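Long-range contacts in aldehyde dehydrogenase (Bartonella henselae, PDB 3I44), which probably oxidises aldehydes to the corresponding carboxylic acids, with NAD+ or NADP+ as the electron acceptor: residues 41-45 with 55-59; 97-101 with 209-214; 108-113 with 199-203; 123-128 with 172-176. The protein carries 1 engineered substitution. All coordinates share one frame; numbering follows the deposited sequence.

Contact 1 (41-45 with 55-59)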
loop_
_atom_site.group_PDB
_atom_site.type_symbol
_atom_site.label_atom_id
_atom_site.label_comp_id
_atom_site.label_asym_id
_atom_site.label_seq_id
_atom_site.Cartn_x
_atom_site.Cartn_y
_atom_site.Cartn_z
ATOM N N HIS A 41 21.961 -6.169 27.123
ATOM C CA HIS A 41 20.734 -5.507 27.613
ATOM C C HIS A 41 19.754 -6.644 27.849
ATOM O O HIS A 41 18.991 -7.019 26.957
ATOM C CB HIS A 41 20.205 -4.465 26.615
ATOM C CG HIS A 41 19.086 -3.618 27.145
ATOM N ND1 HIS A 41 18.370 -2.750 26.351
ATOM C CD2 HIS A 41 18.539 -3.528 28.382
ATOM C CE1 HIS A 41 17.437 -2.162 27.076
ATOM N NE2 HIS A 41 17.537 -2.590 28.324
ATOM N N ASP A 42 19.866 -7.244 29.039
ATOM C CA ASP A 42 19.171 -8.494 29.388
ATOM C C ASP A 42 17.672 -8.277 29.592
ATOM O O ASP A 42 17.242 -7.239 30.110
ATOM C CB ASP A 42 19.747 -9.109 30.656
ATOM C CG ASP A 42 21.065 -9.844 30.426
ATOM O OD1 ASP A 42 21.637 -9.740 29.310
ATOM O OD2 ASP A 42 21.542 -10.534 31.381
ATOM N N LEU A 43 16.882 -9.249 29.158
ATOM C CA LEU A 43 15.451 -9.238 29.442
ATOM C C LEU A 43 15.031 -10.666 29.716
ATOM O O LEU A 43 15.389 -11.597 28.982
ATOM C CB LEU A 43 14.644 -8.607 28.291
ATOM C CG LEU A 43 13.116 -8.524 28.495
ATOM C CD1 LEU A 43 12.730 -7.638 29.676
ATOM C CD2 LEU A 43 12.439 -8.014 27.215
ATOM N N TYR A 44 14.322 -10.854 30.817
ATOM C CA TYR A 44 13.821 -12.170 31.141
ATOM C C TYR A 44 12.558 -12.389 30.323
ATOM O O TYR A 44 11.729 -11.470 30.181
ATOM C CB TYR A 44 13.507 -12.294 32.630
ATOM C CG TYR A 44 14.743 -12.450 33.480
ATOM C CD1 TYR A 44 15.748 -13.347 33.116
ATOM C CD2 TYR A 44 14.915 -11.706 34.653
ATOM C CE1 TYR A 44 16.896 -13.497 33.869
ATOM C CE2 TYR A 44 16.081 -11.862 35.442
ATOM C CZ TYR A 44 17.060 -12.768 35.032
ATOM O OH TYR A 44 18.223 -12.968 35.760
ATOM N N VAL A 45 12.438 -13.592 29.777
ATOM C CA VAL A 45 11.196 -14.053 29.207
ATOM C C VAL A 45 10.414 -14.742 30.327
ATOM O O VAL A 45 10.914 -15.690 30.919
ATOM C CB VAL A 45 11.445 -15.041 28.048
ATOM C CG1 VAL A 45 10.134 -15.504 27.445
ATOM C CG2 VAL A 45 12.326 -14.394 26.987
ATOM N N ALA A 55 13.790 -17.872 30.528
ATOM C CA ALA A 55 14.954 -17.626 29.696
ATOM C C ALA A 55 15.376 -16.196 29.820
ATOM O O ALA A 55 14.620 -15.339 30.288
ATOM C CB ALA A 55 14.655 -17.961 28.204
ATOM N N VAL A 56 16.596 -15.935 29.390
ATOM C CA VAL A 56 17.086 -14.577 29.268
ATOM C C VAL A 56 17.481 -14.318 27.821
ATOM O O VAL A 56 18.150 -15.141 27.194
ATOM C CB VAL A 56 18.285 -14.296 30.238
ATOM C CG1 VAL A 56 19.427 -15.291 30.035
ATOM C CG2 VAL A 56 18.760 -12.812 30.087
ATOM N N ILE A 57 17.047 -13.173 27.295
ATOM C CA ILE A 57 17.417 -12.720 25.949
ATOM C C ILE A 57 18.078 -11.351 26.011
ATOM O O ILE A 57 18.079 -10.703 27.059
ATOM C CB ILE A 57 16.171 -12.647 24.995
ATOM C CG1 ILE A 57 15.096 -11.705 25.548
ATOM C CG2 ILE A 57 15.640 -14.037 24.759
ATOM C CD1 ILE A 57 14.155 -11.141 24.476
ATOM N N SER A 58 18.617 -10.906 24.879
ATOM C CA SER A 58 19.191 -9.571 24.750
ATOM C C SER A 58 18.255 -8.691 23.946
ATOM O O SER A 58 17.726 -9.141 22.928
ATOM C CB SER A 58 20.538 -9.625 24.035
ATOM O OG SER A 58 21.473 -10.386 24.755
ATOM N N LEU A 59 18.041 -7.455 24.405
ATOM C CA LEU A 59 17.382 -6.409 23.625
ATOM C C LEU A 59 18.444 -5.703 22.810
ATOM O O LEU A 59 19.351 -5.067 23.365
ATOM C CB LEU A 59 16.646 -5.404 24.540
ATOM C CG LEU A 59 15.417 -5.990 25.241
ATOM C CD1 LEU A 59 14.715 -4.975 26.194
ATOM C CD2 LEU A 59 14.407 -6.559 24.210
HETATM O O HOH W 1 22.279 -9.019 26.828
#

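Contact 2 (97-101 with 209-214)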
loop_
_atom_site.group_PDB
_atom_site.type_symbol
_atom_site.label_atom_id
_atom_site.label_comp_id
_atom_site.label_asym_id
_atom_site.label_seq_id
_atom_site.Cartn_x
_atom_site.Cartn_y
_atom_site.Cartn_z
ATOM N N ILE A 97 12.426 -29.940 8.398
ATOM C CA ILE A 97 13.036 -29.746 9.708
ATOM C C ILE A 97 12.001 -29.195 10.713
ATOM O O ILE A 97 12.002 -29.571 11.870
ATOM C CB ILE A 97 14.317 -28.865 9.629
ATOM C CG1 ILE A 97 15.399 -29.580 8.789
ATOM C CG2 ILE A 97 14.805 -28.539 11.014
ATOM C CD1 ILE A 97 16.306 -28.628 8.000
ATOM N N TYR A 98 11.102 -28.331 10.253
ATOM C CA TYR A 98 10.022 -27.813 11.097
ATOM C C TYR A 98 9.187 -28.929 11.684
ATOM O O TYR A 98 8.924 -28.927 12.892
ATOM C CB TYR A 98 9.132 -26.856 10.311
ATOM C CG TYR A 98 8.060 -26.117 11.098
ATOM C CD1 TYR A 98 8.287 -24.816 11.607
ATOM C CD2 TYR A 98 6.808 -26.681 11.293
ATOM C CE1 TYR A 98 7.266 -24.116 12.297
ATOM C CE2 TYR A 98 5.812 -26.004 11.971
ATOM C CZ TYR A 98 6.046 -24.725 12.479
ATOM O OH TYR A 98 5.022 -24.095 13.152
ATOM N N GLU A 99 8.811 -29.905 10.849
ATOM C CA GLU A 99 8.036 -31.048 11.329
ATOM C C GLU A 99 8.861 -31.879 12.317
ATOM O O GLU A 99 8.335 -32.318 13.361
ATOM C CB GLU A 99 7.477 -31.940 10.197
ATOM C CG GLU A 99 6.315 -31.383 9.405
ATOM C CD GLU A 99 5.025 -31.153 10.213
ATOM O OE1 GLU A 99 4.935 -31.544 11.404
ATOM O OE2 GLU A 99 4.068 -30.580 9.634
ATOM N N LYS A 100 10.140 -32.078 12.016
ATOM C CA LYS A 100 11.012 -32.825 12.931
ATOM C C LYS A 100 11.068 -32.145 14.301
ATOM O O LYS A 100 11.098 -32.812 15.322
ATOM C CB LYS A 100 12.424 -33.007 12.367
ATOM C CG LYS A 100 13.388 -33.766 13.331
ATOM C CD LYS A 100 14.712 -34.137 12.663
ATOM C CE LYS A 100 15.532 -32.887 12.367
ATOM N NZ LYS A 100 16.934 -33.176 11.921
ATOM N N ARG A 101 10.996 -30.820 14.336
ATOM C CA ARG A 101 11.127 -30.114 15.610
ATOM C C ARG A 101 9.803 -29.639 16.195
ATOM O O ARG A 101 9.783 -28.822 17.129
ATOM C CB ARG A 101 12.118 -28.972 15.423
ATOM C CG ARG A 101 13.495 -29.490 15.068
ATOM C CD ARG A 101 14.407 -29.487 16.268
ATOM N NE ARG A 101 15.461 -28.516 16.099
ATOM C CZ ARG A 101 16.112 -27.893 17.080
ATOM N NH1 ARG A 101 17.045 -27.022 16.748
ATOM N NH2 ARG A 101 15.835 -28.096 18.366
ATOM N N GLU A 209 16.952 -21.533 14.226
ATOM C CA GLU A 209 17.726 -22.780 14.192
ATOM C C GLU A 209 17.260 -23.725 13.094
ATOM O O GLU A 209 18.060 -24.457 12.536
ATOM C CB GLU A 209 17.636 -23.534 15.517
ATOM C CG GLU A 209 18.292 -22.846 16.694
ATOM C CD GLU A 209 18.131 -23.672 17.983
ATOM O OE1 GLU A 209 18.258 -24.897 17.939
ATOM O OE2 GLU A 209 17.818 -23.117 19.029
ATOM N N ILE A 210 15.949 -23.782 12.855
ATOM C CA ILE A 210 15.416 -24.575 11.745
ATOM C C ILE A 210 16.036 -24.124 10.419
ATOM O O ILE A 210 16.534 -24.963 9.656
ATOM C CB ILE A 210 13.901 -24.575 11.748
ATOM C CG1 ILE A 210 13.427 -25.383 12.963
ATOM C CG2 ILE A 210 13.297 -25.225 10.456
ATOM C CD1 ILE A 210 11.960 -25.144 13.386
ATOM N N LEU A 211 16.089 -22.806 10.191
ATOM C CA LEU A 211 16.561 -22.239 8.931
ATOM C C LEU A 211 18.069 -22.462 8.783
ATOM O O LEU A 211 18.584 -22.731 7.713
ATOM C CB LEU A 211 16.232 -20.735 8.818
ATOM C CG LEU A 211 14.949 -20.449 8.034
ATOM C CD1 LEU A 211 13.740 -21.159 8.659
ATOM C CD2 LEU A 211 14.721 -18.937 7.944
ATOM N N ASP A 212 18.760 -22.400 9.897
ATOM C CA ASP A 212 20.188 -22.630 9.904
ATOM C C ASP A 212 20.498 -24.087 9.545
ATOM O O ASP A 212 21.380 -24.347 8.759
ATOM C CB ASP A 212 20.706 -22.298 11.286
ATOM C CG ASP A 212 22.198 -22.467 11.401
ATOM O OD1 ASP A 212 22.936 -21.861 10.627
ATOM O OD2 ASP A 212 22.604 -23.185 12.303
ATOM N N GLU A 213 19.743 -25.024 10.125
ATOM C CA GLU A 213 19.888 -26.456 9.823
ATOM C C GLU A 213 19.513 -26.762 8.362
ATOM O O GLU A 213 20.049 -27.692 7.753
ATOM C CB GLU A 213 19.048 -27.297 10.780
ATOM C CG GLU A 213 19.277 -28.823 10.629
ATOM C CD GLU A 213 18.506 -29.697 11.633
ATOM O OE1 GLU A 213 18.434 -30.927 11.393
ATOM O OE2 GLU A 213 17.967 -29.176 12.639
ATOM N N ALA A 214 18.595 -25.974 7.808
ATOM C CA ALA A 214 18.230 -26.052 6.384
ATOM C C ALA A 214 19.325 -25.521 5.458
ATOM O O ALA A 214 19.184 -25.589 4.242
ATOM C CB ALA A 214 16.907 -25.297 6.128
HETATM O O HOH W 2 17.106 -27.033 13.807
#

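Contact 3 (108-113 with 199-203). With NA (sodium ion), chain B.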
loop_
_atom_site.group_PDB
_atom_site.type_symbol
_atom_site.label_atom_id
_atom_site.label_comp_id
_atom_site.label_asym_id
_atom_site.label_seq_id
_atom_site.Cartn_x
_atom_site.Cartn_y
_atom_site.Cartn_z
ATOM N N THR A 108 7.970 -24.906 23.490
ATOM C CA THR A 108 8.539 -23.559 23.559
ATOM C C THR A 108 7.413 -22.512 23.555
ATOM O O THR A 108 7.365 -21.610 24.406
ATOM C CB THR A 108 9.474 -23.320 22.426
ATOM O OG1 THR A 108 10.514 -24.301 22.443
ATOM C CG2 THR A 108 10.092 -21.917 22.477
ATOM N N ILE A 109 6.471 -22.666 22.628
ATOM C CA ILE A 109 5.347 -21.739 22.550
ATOM C C ILE A 109 4.503 -21.770 23.816
ATOM O O ILE A 109 4.192 -20.716 24.384
ATOM C CB ILE A 109 4.468 -21.999 21.317
ATOM C CG1 ILE A 109 5.273 -21.661 20.037
ATOM C CG2 ILE A 109 3.149 -21.196 21.449
ATOM C CD1 ILE A 109 4.569 -22.033 18.676
ATOM N N SER A 110 4.145 -22.983 24.258
ATOM C CA SER A 110 3.380 -23.166 25.497
ATOM C C SER A 110 4.063 -22.441 26.670
ATOM O O SER A 110 3.436 -21.644 27.386
ATOM C CB SER A 110 3.256 -24.660 25.817
ATOM O OG SER A 110 2.376 -24.883 26.886
ATOM N N MET A 111 5.352 -22.702 26.831
ATOM C CA MET A 111 6.123 -22.096 27.925
ATOM C C MET A 111 6.184 -20.575 27.908
ATOM O O MET A 111 5.970 -19.952 28.938
ATOM C CB MET A 111 7.562 -22.638 27.930
ATOM C CG MET A 111 8.463 -21.968 28.952
ATOM S SD MET A 111 10.057 -22.837 29.110
ATOM C CE MET A 111 10.990 -22.170 27.767
ATOM N N GLU A 112 6.490 -19.990 26.749
ATOM C CA GLU A 112 6.741 -18.534 26.615
ATOM C C GLU A 112 5.478 -17.674 26.557
ATOM O O GLU A 112 5.514 -16.519 26.982
ATOM C CB GLU A 112 7.639 -18.254 25.388
ATOM C CG GLU A 112 6.910 -18.387 24.036
ATOM C CD GLU A 112 7.795 -18.154 22.785
ATOM O OE1 GLU A 112 8.986 -17.926 22.938
ATOM O OE2 GLU A 112 7.259 -18.145 21.645
ATOM N N MET A 113 4.355 -18.208 26.036
ATOM C CA MET A 113 3.133 -17.407 25.958
ATOM C C MET A 113 1.875 -18.038 26.547
ATOM O O MET A 113 0.815 -17.418 26.566
ATOM C CB MET A 113 2.917 -16.834 24.535
ATOM C CG MET A 113 2.909 -17.819 23.392
ATOM S SD MET A 113 1.398 -18.783 23.426
ATOM C CE MET A 113 0.119 -17.505 23.296
ATOM N N ILE A 199 8.410 -10.502 24.392
ATOM C CA ILE A 199 7.776 -11.321 25.423
ATOM C C ILE A 199 7.534 -12.773 25.006
ATOM O O ILE A 199 7.167 -13.573 25.860
ATOM C CB ILE A 199 6.511 -10.672 26.026
ATOM C CG1 ILE A 199 5.336 -10.740 25.094
ATOM C CG2 ILE A 199 6.774 -9.155 26.453
ATOM C CD1 ILE A 199 4.026 -10.255 25.753
ATOM N N ALA A 200 7.754 -13.125 23.730
ATOM C CA ALA A 200 7.662 -14.536 23.272
ATOM C C ALA A 200 8.607 -14.798 22.091
ATOM O O ALA A 200 8.155 -15.116 20.978
ATOM C CB ALA A 200 6.208 -14.872 22.864
ATOM N N PRO A 201 9.929 -14.609 22.300
ATOM C CA PRO A 201 10.894 -14.665 21.207
ATOM C C PRO A 201 11.466 -16.051 20.948
ATOM O O PRO A 201 12.102 -16.273 19.904
ATOM C CB PRO A 201 12.025 -13.777 21.731
ATOM C CG PRO A 201 12.052 -14.099 23.155
ATOM C CD PRO A 201 10.589 -14.278 23.570
ATOM N N LEU A 202 11.295 -16.957 21.896
ATOM C CA LEU A 202 11.981 -18.232 21.832
ATOM C C LEU A 202 11.536 -19.080 20.624
ATOM O O LEU A 202 12.361 -19.739 19.995
ATOM C CB LEU A 202 11.841 -19.007 23.146
ATOM C CG LEU A 202 12.368 -18.355 24.444
ATOM C CD1 LEU A 202 12.070 -19.255 25.627
ATOM C CD2 LEU A 202 13.865 -17.998 24.400
ATOM N N SER A 203 10.256 -19.018 20.276
ATOM C CA SER A 203 9.755 -19.802 19.161
ATOM C C SER A 203 10.446 -19.371 17.877
ATOM O O SER A 203 10.860 -20.217 17.103
ATOM C CB SER A 203 8.236 -19.722 19.059
ATOM O OG SER A 203 7.745 -18.398 19.144
HETATM NA NA NA B . 6.548 -14.545 27.873
HETATM O O HOH W 3 5.169 -13.379 28.796
HETATM O O HOH W 4 7.875 -12.453 28.822
#

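Contact 4 (123-128 with 172-176)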
loop_
_atom_site.group_PDB
_atom_site.type_symbol
_atom_site.label_atom_id
_atom_site.label_comp_id
_atom_site.label_asym_id
_atom_site.label_seq_id
_atom_site.Cartn_x
_atom_site.Cartn_y
_atom_site.Cartn_z
ATOM N N ALA A 123 -2.494 -26.433 16.905
ATOM C CA ALA A 123 -2.922 -25.177 16.319
ATOM C C ALA A 123 -1.747 -24.215 16.228
ATOM O O ALA A 123 -1.378 -23.830 15.140
ATOM C CB ALA A 123 -4.074 -24.592 17.096
ATOM N N GLN A 124 -1.109 -23.866 17.350
ATOM C CA GLN A 124 0.018 -22.899 17.291
ATOM C C GLN A 124 1.124 -23.401 16.341
ATOM O O GLN A 124 1.616 -22.648 15.493
ATOM C CB GLN A 124 0.569 -22.593 18.686
ATOM C CG GLN A 124 -0.396 -21.805 19.599
ATOM C CD GLN A 124 -0.299 -20.305 19.381
ATOM O OE1 GLN A 124 0.499 -19.829 18.559
ATOM N NE2 GLN A 124 -1.127 -19.540 20.106
ATOM N N THR A 125 1.523 -24.662 16.482
ATOM C CA THR A 125 2.605 -25.177 15.673
ATOM C C THR A 125 2.102 -25.664 14.296
ATOM O O THR A 125 2.660 -25.302 13.286
ATOM C CB THR A 125 3.391 -26.277 16.397
ATOM O OG1 THR A 125 3.912 -25.756 17.636
ATOM C CG2 THR A 125 4.551 -26.768 15.504
ATOM N N ALA A 126 1.023 -26.415 14.267
ATOM C CA ALA A 126 0.469 -26.926 13.019
ATOM C C ALA A 126 0.058 -25.850 12.010
ATOM O O ALA A 126 0.190 -26.094 10.836
ATOM C CB ALA A 126 -0.761 -27.857 13.314
ATOM N N THR A 127 -0.443 -24.677 12.438
ATOM C CA THR A 127 -0.768 -23.630 11.463
ATOM C C THR A 127 0.480 -23.168 10.692
ATOM O O THR A 127 0.397 -22.884 9.502
ATOM C CB THR A 127 -1.554 -22.430 12.065
ATOM O OG1 THR A 127 -0.799 -21.784 13.120
ATOM C CG2 THR A 127 -2.861 -22.937 12.588
ATOM N N GLY A 128 1.635 -23.167 11.362
ATOM C CA GLY A 128 2.923 -22.895 10.701
ATOM C C GLY A 128 3.165 -23.812 9.523
ATOM O O GLY A 128 3.454 -23.345 8.381
ATOM N N ASN A 172 1.148 -13.676 20.150
ATOM C CA ASN A 172 -0.095 -14.400 20.334
ATOM C C ASN A 172 -0.266 -15.650 19.473
ATOM O O ASN A 172 -0.878 -16.602 19.927
ATOM C CB ASN A 172 -1.319 -13.480 20.221
ATOM C CG ASN A 172 -1.487 -12.855 18.846
ATOM O OD1 ASN A 172 -0.513 -12.450 18.219
ATOM N ND2 ASN A 172 -2.728 -12.734 18.393
ATOM N N TRP A 173 0.217 -15.622 18.239
ATOM C CA TRP A 173 0.196 -16.774 17.365
ATOM C C TRP A 173 1.562 -16.780 16.649
ATOM O O TRP A 173 1.651 -16.590 15.412
ATOM C CB TRP A 173 -0.965 -16.658 16.371
ATOM C CG TRP A 173 -2.305 -17.045 16.911
ATOM C CD1 TRP A 173 -3.298 -16.211 17.323
ATOM C CD2 TRP A 173 -2.813 -18.360 17.028
ATOM N NE1 TRP A 173 -4.401 -16.938 17.718
ATOM C CE2 TRP A 173 -4.115 -18.266 17.556
ATOM C CE3 TRP A 173 -2.292 -19.626 16.739
ATOM C CZ2 TRP A 173 -4.902 -19.384 17.792
ATOM C CZ3 TRP A 173 -3.077 -20.741 16.988
ATOM C CH2 TRP A 173 -4.361 -20.614 17.509
ATOM N N PRO A 174 2.638 -16.962 17.429
ATOM C CA PRO A 174 3.981 -16.629 16.914
ATOM C C PRO A 174 4.408 -17.335 15.603
ATOM O O PRO A 174 4.900 -16.669 14.714
ATOM C CB PRO A 174 4.913 -16.990 18.082
ATOM C CG PRO A 174 4.066 -17.761 19.083
ATOM C CD PRO A 174 2.644 -17.344 18.850
ATOM N N MET A 175 4.242 -18.649 15.483
ATOM C CA MET A 175 4.678 -19.369 14.294
ATOM C C MET A 175 3.721 -19.147 13.140
ATOM O O MET A 175 4.163 -19.141 11.992
ATOM C CB MET A 175 4.822 -20.879 14.529
ATOM C CG MET A 175 6.183 -21.343 14.951
ATOM S SD MET A 175 7.552 -20.662 14.025
ATOM C CE MET A 175 8.035 -19.346 15.140
ATOM N N ASN A 176 2.432 -18.954 13.435
ATOM C CA ASN A 176 1.502 -18.526 12.417
ATOM C C ASN A 176 2.064 -17.251 11.725
ATOM O O ASN A 176 2.279 -17.222 10.509
ATOM C CB ASN A 176 0.135 -18.236 13.066
ATOM C CG ASN A 176 -0.940 -17.904 12.064
ATOM O OD1 ASN A 176 -1.304 -16.723 11.852
ATOM N ND2 ASN A 176 -1.523 -18.943 11.486
HETATM O O HOH W 5 1.653 -19.985 16.158
#

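Contact 1 (41-45 with 55-59)
His41 and Leu59 meet at the open end of an antiparallel beta hairpin, strands 42-47 and 52-58, with 42-47 at the margin of a small four-stranded sheet. Leu59 CD1 lies over one face of the imidazole, displaced toward its rim and 4.2 Å from the centroid of the His41 ring, a CH-pi contact. With CG anti to the backbone N (chi1 -171°), His41 carries its ring out beside Leu59, whose CB also approaches ND1. A nearly straight bond, 173° at the hydrogen, joins Leu59 N to His41 O at 2.8 Å. Further along, Leu43 and Ile57 exchange two N-H...O=C bonds, and Val45 N donates to Ala55 O. Leu43, Val45, Ala55 and Ile57 share one face. There Leu43 CD2 sits 3.9 Å from Leu59 CD2, and the Val45 and Ile57 side chains cross at roughly a right angle, Val45 CG2 4.0 Å from Ile57 CG2; Pro201 packs against Val45. On the other face, Tyr44 turns a ring edge to Ala55 O, in the ring plane, and slants against Val56 CB, 4.0 Å from Tyr44 CD1. Val56 CG2 rests against the carboxylate of Asp42, 3.8 Å from Asp42 CG, while Asp42 OD2 forms a salt bridge with Arg26 of strand 23-30. Ser58 OG bonds to Arg26 O and accepts a hydrogen bond from a water 2.6 Å away, which also donates to Asp42 OD1 and accepts from His41 N.

Contact 2 (97-101 with 209-214)
Two salt bridges, Lys100 to Glu213 and Arg101 to Glu209, tie the C-terminal end of helix 84-100, and the residue after it, to helix 202-213. Lys100 NZ reaches Glu213 OE1 at 2.8 Å on its syn lone pair, the lysine chain bending at chi3 (68°) to meet the extended glutamate at about a right angle. Arg101 NH1 donates to Glu209 OE1 at 2.7 Å. The oxygen lies close to the guanidinium plane, but the nitrogen stands 37° above the carboxylate plane, so the two flat groups are inclined to each other rather than paired side by side. One water joins Arg101 NH1 to Glu213 OE2, 2.6 Å from the water, and, weakly, to the backbone O of Glu209. Beyond these polar groups the packing is apolar. Ile97 and Ile210 run alongside each other, pointing opposite ways, with Ile97 CG2 3.7 Å from Ile210 CG2, and Ile97 CD1 extends to Ala214 CB at 3.9 Å. Ile210 CD1 approaches Tyr98 CD1 obliquely at 4.1 Å, while the hydroxyl of Tyr98 bonds to Thr125 O in helix 117-141. Helix 202-213 is the connection between parallel strands 191-195 and 221-223, a beta-alpha-beta crossover of the dinucleotide-binding type of domain found in this family, and helix 84-100 packs on it. Lys100 in the last turn of helix 84-100 and Arg101 just beyond it thus face acidic residues of helix 202-213; Lys100, with Arg101 NE 4.3 Å from Glu213 OE2, probably favours the ionised form of Glu213.

Contact 3 (108-113 with 199-203)
The carboxylate of Glu112 lies with one face against Ala200, whose CB is 3.6 Å from Glu112 CD. At the carboxylate edge Ser203 OG donates to the syn lone pair of Glu112 OE2, at 2.6 Å. Ser203 N reaches Glu112 OE1 at 3.1 Å, also on the syn side but 30° out of the plane; Leu202 N adds a weak bond to OE1. Glu112 CG sits between its backbone N and carbonyl carbon (chi1 75°), and the extended chain beyond it carries the carboxylate from helix 102-113 to the N-terminal end of helix 202-213. The negative group probably interacts favourably with that helix end. In the aldehyde dehydrogenase fold this is a buried junction between the end of helix 102-113 and the loop and first turn of helix 202-213, and a sodium ion sits beside it. The metal is held by backbone carbonyls, Glu112 O at 2.4 Å and Ile199 O at 2.3 Å; two waters and Ile46 O also bind the ion. Farther from the metal, Thr108 CG2 presses on Leu202 CB at a tight 3.5 Å, the two side chains nearly perpendicular. Met111, bent at chi3, brings CE to Leu202 CD1 at 3.8 Å, and Ile109 CG1 rests on Ser203 CB.

Contact 4 (123-128 with 172-176)
The backbones approach with the CA atoms of Gln124 and Trp173 6.1 Å apart where helix 117-141, widened by a pi-type turn at 123-125, passes the start of helix 174-188; Gly128 and Asn176 come closer still, 4.9 Å between CA atoms. Residues 172-174 belong to the Pro-Trp-Asn-Trp-Pro motif ahead of this helix, and in relatives its asparagine contributes to the oxyanion hole. Trp173, at the N-cap position, offers one indole face to the side chain of Gln124. Amide and ring are only 23° apart, and NE2 of Gln124 hovers 3.5 Å above the plane of the Trp173 ring, toward the rim. A bend at chi2 (-85°) folds the glutamine back over the ring. Its NE2 then donates to Asn172 O at 3.0 Å, nearly straight at 172° and within the amide plane, which fixes the amide's rotation; Asn298 ND2 also donates to that carbonyl. Gln124 OE1 abuts Pro174 CD at 3.3 Å and accepts from a water that bridges on to Gln124 O and Asn176 N. At the indole edge Ala123 CB meets Trp173 CZ3 at 4.0 Å, and Trp173 NE1 bonds to Ser302 OG beyond the contact. One turn on, Asn176 ND2 makes a weak bond to Thr127 OG1 at 3.4 Å. That hydroxyl donates in turn to Ala123 O at 2.9 Å, and the same carbonyl takes Thr127 N from the opposite face of its plane.

Contacts 1, 3 and 4 follow one another inward from the hairpin of strands 42-47 and 52-58. Contacts 1 and 3 touch, Val45 CG2 meeting Pro201 CD at 3.8 Å, and strand 42-47 also supplies Ile46 O to the sodium ion of contact 3. Contacts 3 and 4, centres 11 Å apart, meet where Ser203 OG lies 3.3 Å from Pro174 CB; the side chain of Pro174 is about 10 Å from the sodium. Contact 2 shares helix 202-213 with contact 3 without touching it, but reaches contact 4 through Tyr98 OH and Thr125 O, 2.7 Å apart. Contact 4, in the motif that in relatives borders the oxyanion hole, is probably nearest the catalytic centre, whereas contact 1 is peripheral.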